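Local coordinates for Lmo1499 protein (PDB 4IIW) that probably acts as a membrane-bound lytic endotransglycosylase that cleaves nascent peptidoglycan strands and so ends their elongation, at residues T78-G83 against Q95-M100; G83-S88 against G103-P108. One frame throughout, in Å; residues are numbered along the deposited sequence.

Interaction 1. Residues T78-G83 against Q95-M100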
ATOM      1  N   THR B  78      -0.055  12.315  11.892  1.00 47.29           N
ATOM      2  CA  THR B  78       0.916  13.366  11.593  1.00 47.73           C
ATOM      3  C   THR B  78       1.351  14.229  12.790  1.00 50.63           C
ATOM      4  O   THR B  78       2.306  14.999  12.674  1.00 52.13           O
ATOM      5  CB  THR B  78       0.379  14.313  10.491  1.00 48.17           C
ATOM      6  OG1 THR B  78      -0.842  14.922  10.935  1.00 49.44           O
ATOM      7  CG2 THR B  78       0.127  13.546   9.216  1.00 47.91           C
ATOM      8  N   ASN B  79       0.664  14.109  13.918  1.00 51.88           N
ATOM      9  CA  ASN B  79       0.998  14.873  15.118  1.00 54.94           C
ATOM     10  C   ASN B  79       2.197  14.288  15.896  1.00 54.97           C
ATOM     11  O   ASN B  79       2.088  13.986  17.078  1.00 58.68           O
ATOM     12  CB  ASN B  79      -0.242  14.974  16.039  1.00 57.31           C
ATOM     13  CG  ASN B  79      -0.806  13.587  16.459  1.00 56.66           C
ATOM     14  OD1 ASN B  79      -0.630  12.585  15.769  1.00 53.31           O
ATOM     15  ND2 ASN B  79      -1.490  13.551  17.596  1.00 57.92           N
ATOM     16  N   LEU B  80       3.350  14.164  15.244  1.00 52.72           N
ATOM     17  CA  LEU B  80       4.531  13.568  15.877  1.00 52.16           C
ATOM     18  C   LEU B  80       5.410  14.625  16.594  1.00 54.93           C
ATOM     19  O   LEU B  80       5.987  15.521  15.967  1.00 55.59           O
ATOM     20  CB  LEU B  80       5.344  12.800  14.842  1.00 48.98           C
ATOM     21  CG  LEU B  80       4.599  11.797  13.917  1.00 48.45           C
ATOM     22  CD1 LEU B  80       5.552  11.219  12.858  1.00 41.85           C
ATOM     23  CD2 LEU B  80       3.927  10.669  14.666  1.00 42.65           C
ATOM     24  N   LYS B  81       5.541  14.476  17.907  1.00 56.56           N
ATOM     25  CA  LYS B  81       6.269  15.434  18.729  1.00 59.94           C
ATOM     26  C   LYS B  81       7.794  15.328  18.605  1.00 58.29           C
ATOM     27  O   LYS B  81       8.332  14.243  18.544  1.00 57.25           O
ATOM     28  CB  LYS B  81       5.858  15.248  20.198  1.00 63.57           C
ATOM     29  CG  LYS B  81       4.339  15.345  20.471  1.00 67.48           C
ATOM     30  CD  LYS B  81       3.755  16.739  20.164  1.00 74.54           C
ATOM     31  CE  LYS B  81       2.227  16.792  20.382  1.00 79.44           C
ATOM     32  NZ  LYS B  81       1.483  15.841  19.466  1.00 80.30           N
ATOM     33  N   ALA B  82       8.482  16.468  18.566  1.00 59.68           N
ATOM     34  CA  ALA B  82       9.950  16.483  18.516  1.00 59.86           C
ATOM     35  C   ALA B  82      10.507  16.018  19.871  1.00 61.29           C
ATOM     36  O   ALA B  82       9.793  16.035  20.864  1.00 63.95           O
ATOM     37  CB  ALA B  82      10.465  17.892  18.185  1.00 60.13           C
ATOM     38  N   GLY B  83      11.763  15.591  19.906  1.00 61.51           N
ATOM     39  CA  GLY B  83      12.406  15.174  21.168  1.00 64.59           C
ATOM     40  C   GLY B  83      13.261  13.924  21.078  1.00 64.01           C
ATOM     41  O   GLY B  83      13.539  13.409  19.988  1.00 62.82           O
ATOM     42  N   GLN B  95       3.671   1.092  17.657  1.00 57.04           N
ATOM     43  CA  GLN B  95       4.231   1.543  18.922  1.00 58.85           C
ATOM     44  C   GLN B  95       5.133   2.731  18.701  1.00 56.35           C
ATOM     45  O   GLN B  95       5.095   3.680  19.479  1.00 57.37           O
ATOM     46  CB  GLN B  95       5.037   0.456  19.613  1.00 61.42           C
ATOM     47  CG  GLN B  95       4.235  -0.774  19.975  1.00 68.97           C
ATOM     48  CD  GLN B  95       5.097  -1.830  20.631  1.00 78.09           C
ATOM     49  OE1 GLN B  95       5.172  -2.970  20.152  1.00 80.77           O
ATOM     50  NE2 GLN B  95       5.805  -1.445  21.711  1.00 81.86           N
ATOM     51  N   ILE B  96       5.938   2.697  17.639  1.00 52.50           N
ATOM     52  CA  ILE B  96       6.865   3.788  17.405  1.00 50.73           C
ATOM     53  C   ILE B  96       6.073   5.058  17.299  1.00 51.77           C
ATOM     54  O   ILE B  96       6.263   5.992  18.069  1.00 53.33           O
ATOM     55  CB  ILE B  96       7.695   3.616  16.137  1.00 47.41           C
ATOM     56  CG1 ILE B  96       8.560   2.355  16.220  1.00 48.55           C
ATOM     57  CG2 ILE B  96       8.587   4.812  15.958  1.00 44.35           C
ATOM     58  CD1 ILE B  96       9.254   1.976  14.907  1.00 36.96           C
ATOM     59  N   VAL B  97       5.138   5.051  16.362  1.00 52.48           N
ATOM     60  CA  VAL B  97       4.293   6.197  16.074  1.00 51.92           C
ATOM     61  C   VAL B  97       3.512   6.647  17.297  1.00 55.24           C
ATOM     62  O   VAL B  97       3.388   7.829  17.557  1.00 55.54           O
ATOM     63  CB  VAL B  97       3.374   5.842  14.894  1.00 51.47           C
ATOM     64  CG1 VAL B  97       2.321   6.911  14.642  1.00 48.93           C
ATOM     65  CG2 VAL B  97       4.241   5.602  13.664  1.00 46.09           C
ATOM     66  N   LYS B  98       3.046   5.694  18.080  1.00 58.81           N
ATOM     67  CA  LYS B  98       2.251   5.998  19.269  1.00 63.53           C
ATOM     68  C   LYS B  98       3.084   6.757  20.331  1.00 63.76           C
ATOM     69  O   LYS B  98       2.575   7.670  20.968  1.00 65.55           O
ATOM     70  CB  LYS B  98       1.644   4.702  19.815  1.00 66.51           C
ATOM     71  CG  LYS B  98       0.133   4.800  20.084  1.00 75.83           C
ATOM     72  CD  LYS B  98      -0.548   3.404  19.969  1.00 84.71           C
ATOM     73  CE  LYS B  98      -2.077   3.501  19.802  1.00 88.57           C
ATOM     74  NZ  LYS B  98      -2.717   2.163  19.582  1.00 91.44           N
ATOM     75  N   LYS B  99       4.355   6.389  20.502  1.00 62.80           N
ATOM     76  CA  LYS B  99       5.260   7.104  21.419  1.00 64.37           C
ATOM     77  C   LYS B  99       5.465   8.553  20.977  1.00 63.20           C
ATOM     78  O   LYS B  99       5.434   9.470  21.791  1.00 66.35           O
ATOM     79  CB  LYS B  99       6.639   6.434  21.517  1.00 64.29           C
ATOM     80  CG  LYS B  99       6.799   5.325  22.564  1.00 67.55           C
ATOM     81  CD  LYS B  99       8.242   4.768  22.538  1.00 67.28           C
ATOM     82  CE  LYS B  99       8.607   3.937  23.777  1.00 75.31           C
ATOM     83  NZ  LYS B  99       8.814   4.773  24.993  1.00 75.78           N
HETATM   84  N   MSE B 100       5.685   8.759  19.689  1.00 59.71           N
HETATM   85  CA  MSE B 100       5.883  10.113  19.171  1.00 59.12           C
HETATM   86  C   MSE B 100       4.599  10.963  19.243  1.00 59.20           C
HETATM   87  O   MSE B 100       4.662  12.145  19.535  1.00 59.78           O
HETATM   88  CB  MSE B 100       6.447  10.065  17.751  1.00 56.40           C
HETATM   89  CG  MSE B 100       7.831   9.435  17.679  1.00 56.73           C
HETATM   90 SE   MSE B 100       8.619   9.350  15.913  0.93 52.83          SE
HETATM   91  CE  MSE B 100      10.299   8.575  16.408  1.00 54.93           C
TER
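L80, in the loop that leads from helix 65-75 to strand 83-87, lies against M100 and V97 on one flank of helix 93-102, while the backbone of K81 is tied to the same helix near its end. From its root, the L80 side chain meets M100 first: CB lies 4.1 Å from CB of M100, a selenomethionine. CG then lies beside the backbone N of L80 (chi1 -49°), which turns the fork toward V97. L80 CD2 does the touching, resting against two side chains one helical turn apart, 4.0 Å from M100 CB and 4.1 Å from V97 CG1. The V97 methyl that meets it is CG1, which stands anti to its own backbone N (chi1 172°). M100 offers L80 only the base of its chain; beyond CG it runs extended away from the loop.

The polar part of the contact is a single nearly straight hydrogen bond, K81 N to M100 O (3.0 Å, 166° at the hydrogen), with the donor above the carbonyl plane. G103 N also uses this oxygen, as part of the helix end, so M100 O is gripped twice. K81 CG passes 3.3 Å from M100 O before the chain bends back and puts NZ 3.1 Å from N79 O. The N79 side chain bonds to Q101 through OD1, a second tie to the helix.

L80 and M100 both also rest on I52 of helix 49-58, M100 reaching L56 as well as Y85 and L87 of strand 83-87. The loop thus crosses the seam between helices 49-58 and 93-102, at the edge of a core shared with the strand.

Interaction 2. Residues G83-S88 against G103-P108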
ATOM      1  N   GLY B  83      11.763  15.591  19.906  1.00 61.51           N
ATOM      2  CA  GLY B  83      12.406  15.174  21.168  1.00 64.59           C
ATOM      3  C   GLY B  83      13.261  13.924  21.078  1.00 64.01           C
ATOM      4  O   GLY B  83      13.539  13.409  19.988  1.00 62.82           O
ATOM      5  N   ASN B  84      13.669  13.427  22.234  1.00 67.27           N
ATOM      6  CA  ASN B  84      14.507  12.229  22.327  1.00 67.45           C
ATOM      7  C   ASN B  84      13.682  11.024  22.774  1.00 67.15           C
ATOM      8  O   ASN B  84      12.997  11.082  23.792  1.00 68.08           O
ATOM      9  CB  ASN B  84      15.664  12.476  23.296  1.00 72.30           C
ATOM     10  CG  ASN B  84      16.526  13.664  22.883  1.00 74.05           C
ATOM     11  OD1 ASN B  84      16.665  13.964  21.691  1.00 75.43           O
ATOM     12  ND2 ASN B  84      17.101  14.349  23.863  1.00 73.94           N
ATOM     13  N   TYR B  85      13.760   9.939  21.998  1.00 65.07           N
ATOM     14  CA  TYR B  85      13.011   8.709  22.250  1.00 64.70           C
ATOM     15  C   TYR B  85      13.920   7.473  22.347  1.00 66.82           C
ATOM     16  O   TYR B  85      14.965   7.424  21.703  1.00 65.74           O
ATOM     17  CB  TYR B  85      12.036   8.483  21.090  1.00 60.24           C
ATOM     18  CG  TYR B  85      11.002   9.578  20.915  1.00 60.36           C
ATOM     19  CD1 TYR B  85       9.757   9.496  21.548  1.00 59.90           C
ATOM     20  CD2 TYR B  85      11.265  10.702  20.123  1.00 58.26           C
ATOM     21  CE1 TYR B  85       8.806  10.491  21.396  1.00 58.45           C
ATOM     22  CE2 TYR B  85      10.303  11.715  19.963  1.00 55.47           C
ATOM     23  CZ  TYR B  85       9.081  11.594  20.602  1.00 55.58           C
ATOM     24  OH  TYR B  85       8.137  12.580  20.488  1.00 54.64           O
ATOM     25  N   GLU B  86      13.535   6.492  23.170  1.00 70.42           N
ATOM     26  CA  GLU B  86      14.243   5.200  23.216  1.00 72.43           C
ATOM     27  C   GLU B  86      13.383   4.195  22.487  1.00 69.43           C
ATOM     28  O   GLU B  86      12.328   3.783  22.968  1.00 71.25           O
ATOM     29  CB  GLU B  86      14.589   4.710  24.624  1.00 77.71           C
ATOM     30  CG  GLU B  86      15.898   5.300  25.145  1.00 85.00           C
ATOM     31  CD  GLU B  86      16.337   4.739  26.495  1.00 96.03           C
ATOM     32  OE1 GLU B  86      17.136   5.420  27.179  1.00101.05           O
ATOM     33  OE2 GLU B  86      15.888   3.630  26.877  1.00101.74           O
ATOM     34  N   LEU B  87      13.853   3.834  21.305  1.00 66.55           N
ATOM     35  CA  LEU B  87      13.168   2.912  20.433  1.00 64.14           C
ATOM     36  C   LEU B  87      14.022   1.671  20.272  1.00 65.68           C
ATOM     37  O   LEU B  87      15.221   1.682  20.532  1.00 67.89           O
ATOM     38  CB  LEU B  87      12.950   3.567  19.059  1.00 59.53           C
ATOM     39  CG  LEU B  87      12.276   4.944  19.063  1.00 55.02           C
ATOM     40  CD1 LEU B  87      12.291   5.552  17.682  1.00 48.87           C
ATOM     41  CD2 LEU B  87      10.849   4.860  19.605  1.00 54.17           C
ATOM     42  N   SER B  88      13.390   0.606  19.822  1.00 65.68           N
ATOM     43  CA  SER B  88      14.052  -0.660  19.619  1.00 67.66           C
ATOM     44  C   SER B  88      13.878  -1.082  18.155  1.00 64.39           C
ATOM     45  O   SER B  88      12.875  -0.739  17.531  1.00 60.92           O
ATOM     46  CB  SER B  88      13.419  -1.688  20.553  1.00 70.38           C
ATOM     47  OG  SER B  88      14.028  -2.950  20.413  1.00 76.91           O
ATOM     48  N   GLY B 103       4.215  11.723  22.718  1.00 70.07           N
ATOM     49  CA  GLY B 103       5.407  12.435  23.141  1.00 70.92           C
ATOM     50  C   GLY B 103       6.055  11.813  24.359  1.00 73.37           C
ATOM     51  O   GLY B 103       6.563  12.531  25.222  1.00 76.66           O
ATOM     52  N   LYS B 104       6.041  10.479  24.427  1.00 71.64           N
ATOM     53  CA  LYS B 104       6.641   9.761  25.541  1.00 73.79           C
ATOM     54  C   LYS B 104       8.130   9.659  25.295  1.00 71.24           C
ATOM     55  O   LYS B 104       8.640   8.622  24.894  1.00 70.50           O
ATOM     56  CB  LYS B 104       6.003   8.377  25.738  1.00 74.84           C
ATOM     57  CG  LYS B 104       4.507   8.400  26.180  1.00 78.44           C
ATOM     58  CD  LYS B 104       4.227   9.087  27.558  1.00 86.71           C
ATOM     59  CE  LYS B 104       4.819   8.317  28.749  1.00 92.33           C
ATOM     60  NZ  LYS B 104       4.350   8.820  30.081  1.00 96.73           N
ATOM     61  N   THR B 105       8.811  10.767  25.563  1.00 71.32           N
ATOM     62  CA  THR B 105      10.249  10.905  25.360  1.00 69.41           C
ATOM     63  C   THR B 105      11.101  10.419  26.552  1.00 72.40           C
ATOM     64  O   THR B 105      10.581  10.112  27.621  1.00 75.16           O
ATOM     65  CB  THR B 105      10.599  12.392  25.023  1.00 69.05           C
ATOM     66  OG1 THR B 105      10.054  13.257  26.018  1.00 68.99           O
ATOM     67  CG2 THR B 105      10.020  12.793  23.674  1.00 62.82           C
ATOM     68  N   VAL B 106      12.412  10.343  26.324  1.00 76.35           N
ATOM     69  CA  VAL B 106      13.396   9.919  27.324  1.00 74.25           C
ATOM     70  C   VAL B 106      13.418  10.833  28.537  1.00 70.15           C
ATOM     71  O   VAL B 106      13.810  11.990  28.417  1.00 66.23           O
ATOM     72  CB  VAL B 106      14.839   9.964  26.748  1.00 74.84           C
ATOM     73  CG1 VAL B 106      15.872   9.810  27.858  1.00 70.20           C
ATOM     74  CG2 VAL B 106      15.033   8.919  25.667  1.00 77.30           C
ATOM     75  N   ALA B 107      13.009  10.294  29.688  1.00 70.02           N
ATOM     76  CA  ALA B 107      12.991  11.031  30.969  1.00 68.61           C
ATOM     77  C   ALA B 107      14.263  10.743  31.762  1.00 66.71           C
ATOM     78  O   ALA B 107      14.433   9.636  32.262  1.00 68.62           O
ATOM     79  CB  ALA B 107      11.761  10.618  31.796  1.00 69.00           C
ATOM     80  N   PRO B 108      15.158  11.727  31.889  1.00 65.12           N
ATOM     81  CA  PRO B 108      16.414  11.499  32.630  1.00 64.43           C
ATOM     82  C   PRO B 108      16.225  11.013  34.064  1.00 62.86           C
ATOM     83  O   PRO B 108      15.390  11.543  34.803  1.00 59.81           O
ATOM     84  CB  PRO B 108      17.095  12.884  32.639  1.00 62.52           C
ATOM     85  CG  PRO B 108      16.506  13.628  31.501  1.00 64.26           C
ATOM     86  CD  PRO B 108      15.109  13.062  31.263  1.00 66.09           C
TER
HETATM   87  O   HOH W   1      11.056   7.206  24.727  1.00 73.05           O
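G83, which opens strand 83-87, brings its CA to 4.2 Å from T105 CG2, the methyl that also covers the ring of Y85. N84 provides the direct backbone link: its carbonyl O accepts V106 N at 2.7 Å, nearly straight (169°), the donor tilted 25° from the carbonyl plane. Y85 points its CB away from 103-108, yet its ring returns to it. T105 CG2 lies over one face in a CH-pi contact, 3.6 Å from the ring centroid and displaced toward the rim near CZ; T105 (chi1 53°) sets this methyl anti to its carbonyl carbon, the position from which it reaches the ring. K104 O lies obliquely to the same ring, and the hydroxyl, hydrogen-bonded to K81 O, passes 3.8 Å from G103 CA. A water accepts from E86 N at 3.0 Å and donates to K104 O at 2.8 Å, bridging the two backbones, while E86 CG packs on V106 CG2, the two side chains crossing at about a right angle.

The departing loop begins with a Schellman motif, G103 at positive phi as its C-prime residue, followed by an inverse gamma turn centred on K104. The loop then passes beside a strand that pairs antiparallel with 39-43; with helices 49-58 and 65-75 between the strands in sequence, the order is beta-alpha-alpha-beta, consistent with a LysM-like domain.

In the fold
Interactions 1 and 2, centred 10 Å apart, share G83 and come together at the end of helix 93-102, and their segments alternate along the chain. Between them stands the Y85 ring: its CE1 lies 3.5 Å from K99 O and its OH 3.6 Å from M100 CA, so the aromatic of interaction 2 packs on the helix used in interaction 1. K99 O is also 2.9 Å from K104 N, a probable hydrogen bond that closes the helix and starts the loop 103-108. The centres of the contacts lie about 28 and 22 Å from the centre of the chain, in the small N-terminal part, and away from E232, predicted to be important for catalysis.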